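Decaprenyl diphosphate synthase (Rhodobacter capsulatus, PDB 3MZV) probably makes the long all-trans polyprenyl diphosphate precursor of quinone side chains by adding isopentenyl units to farnesyl diphosphate, with magnesium as cofactor. Local coordinates at residues B[118-121]-B[122-126]. Residues are numbered along the deposited sequence; the frame is centred on the assembly and turned at random.
Sequences VLVG and DYLFA
Asp122 and Val118 stand one alpha-helical turn apart on helix 114-133, a dimer-interface helix of the all-helical isoprenoid synthase fold, and illustrate how a single helix divides its faces between its own subunit and a partner. Asp122 N donates to Val118 O at 3.0 Å. The same carbonyl also accepts from His92 of helix 74-96, so two donors grip this buried oxygen. With CG beside its own backbone N (chi1 -69°), the Asp122 carboxylate folds back alongside Val118, placing OD2 3.8 Å from Val118 CG1. That oxygen is hydrogen-bonded to His92 of the second subunit; the two copies of His92 thus bind neighbouring acceptors, one on the backbone and one on the side chain.

Tyr123 takes up the next i to i+4 bond, from its N to Leu119 O at 2.9 Å. Its CG is anti to the backbone N (chi1 -168°), which leads the ring away from the preceding turn; only CB stays close, 3.4 Å from Val120 O. The phenol is held at its far end, where OH hydrogen-bonds to Arg127 and to the carbonyl of Ser34.

Leu124 faces its own subunit. Its N reaches Val120 O at 3.0 Å, nearly in line with the carbonyl bond, while the side chain runs beside that of Val120 and both pack against helices 74-96 and 40-49.

The Phe125 ring meets two copies of Phe129, its own tilted against it and that of the second subunit nearly parallel, with the planes about 5° apart. Its N closes the series on Gly121 O at 3.0 Å, and its CB lies 3.4 Å from that same oxygen.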
loop_
_atom_site.group_PDB
_atom_site.type_symbol
_atom_site.label_atom_id
_atom_site.label_comp_id
_atom_site.label_asym_id
_atom_site.label_seq_id
_atom_site.Cartn_x
_atom_site.Cartn_y
_atom_site.Cartn_z
ATOM N N VAL B 118 -0.347 1.917 -8.914
ATOM C CA VAL B 118 -0.230 2.275 -7.504
ATOM C C VAL B 118 -1.541 2.030 -6.813
ATOM O O VAL B 118 -1.580 1.411 -5.776
ATOM C CB VAL B 118 0.219 3.733 -7.283
ATOM C CG1 VAL B 118 0.226 4.043 -5.783
ATOM C CG2 VAL B 118 1.611 3.955 -7.869
ATOM N N LEU B 119 -2.622 2.522 -7.387
ATOM C CA LEU B 119 -3.903 2.490 -6.740
ATOM C C LEU B 119 -4.488 1.080 -6.724
ATOM O O LEU B 119 -5.167 0.677 -5.762
ATOM C CB LEU B 119 -4.833 3.467 -7.404
ATOM C CG LEU B 119 -4.426 4.936 -7.229
ATOM C CD1 LEU B 119 -5.241 5.789 -8.134
ATOM C CD2 LEU B 119 -4.578 5.352 -5.781
ATOM N N VAL B 120 -4.188 0.297 -7.744
ATOM C CA VAL B 120 -4.662 -1.093 -7.737
ATOM C C VAL B 120 -3.922 -1.894 -6.692
ATOM O O VAL B 120 -4.547 -2.602 -5.934
ATOM C CB VAL B 120 -4.557 -1.750 -9.132
ATOM C CG1 VAL B 120 -4.772 -3.261 -9.027
ATOM C CG2 VAL B 120 -5.618 -1.127 -10.039
ATOM N N GLY B 121 -2.616 -1.721 -6.585
ATOM C CA GLY B 121 -1.857 -2.364 -5.530
ATOM C C GLY B 121 -2.402 -1.948 -4.159
ATOM O O GLY B 121 -2.512 -2.770 -3.239
ATOM N N ASP B 122 -2.736 -0.670 -3.996
ATOM C CA ASP B 122 -3.289 -0.242 -2.684
ATOM C C ASP B 122 -4.647 -0.932 -2.352
ATOM O O ASP B 122 -4.922 -1.353 -1.206
ATOM C CB ASP B 122 -3.483 1.287 -2.638
ATOM C CG ASP B 122 -2.159 2.070 -2.613
ATOM O OD1 ASP B 122 -1.137 1.495 -2.298
ATOM O OD2 ASP B 122 -2.184 3.290 -2.879
ATOM N N TYR B 123 -5.510 -0.982 -3.356
ATOM C CA TYR B 123 -6.790 -1.661 -3.247
ATOM C C TYR B 123 -6.634 -3.112 -2.802
ATOM O O TYR B 123 -7.338 -3.540 -1.900
ATOM C CB TYR B 123 -7.556 -1.620 -4.577
ATOM C CG TYR B 123 -9.010 -2.066 -4.442
ATOM C CD1 TYR B 123 -9.957 -1.248 -3.832
ATOM C CD2 TYR B 123 -9.414 -3.337 -4.867
ATOM C CE1 TYR B 123 -11.291 -1.638 -3.714
ATOM C CE2 TYR B 123 -10.758 -3.724 -4.755
ATOM C CZ TYR B 123 -11.671 -2.890 -4.172
ATOM O OH TYR B 123 -13.006 -3.268 -4.048
ATOM N N LEU B 124 -5.727 -3.851 -3.424
ATOM C CA LEU B 124 -5.518 -5.249 -3.094
ATOM C C LEU B 124 -4.930 -5.418 -1.690
ATOM O O LEU B 124 -5.311 -6.322 -0.947
ATOM C CB LEU B 124 -4.573 -5.902 -4.094
ATOM C CG LEU B 124 -5.062 -5.799 -5.552
ATOM C CD1 LEU B 124 -4.117 -6.506 -6.474
ATOM C CD2 LEU B 124 -6.482 -6.335 -5.661
ATOM N N PHE B 125 -3.983 -4.561 -1.359
ATOM C CA PHE B 125 -3.404 -4.583 -0.043
ATOM C C PHE B 125 -4.490 -4.384 1.024
ATOM O O PHE B 125 -4.526 -5.099 2.007
ATOM C CB PHE B 125 -2.346 -3.500 0.088
ATOM C CG PHE B 125 -1.535 -3.632 1.358
ATOM C CD1 PHE B 125 -1.685 -2.725 2.397
ATOM C CD2 PHE B 125 -0.702 -4.717 1.546
ATOM C CE1 PHE B 125 -0.946 -2.852 3.588
ATOM C CE2 PHE B 125 0.034 -4.862 2.725
ATOM C CZ PHE B 125 -0.095 -3.900 3.768
ATOM N N ALA B 126 -5.321 -3.384 0.855
ATOM C CA ALA B 126 -6.416 -3.106 1.787
ATOM C C ALA B 126 -7.413 -4.270 1.897
ATOM O O ALA B 126 -7.773 -4.705 2.987
ATOM C CB ALA B 126 -7.154 -1.820 1.372
#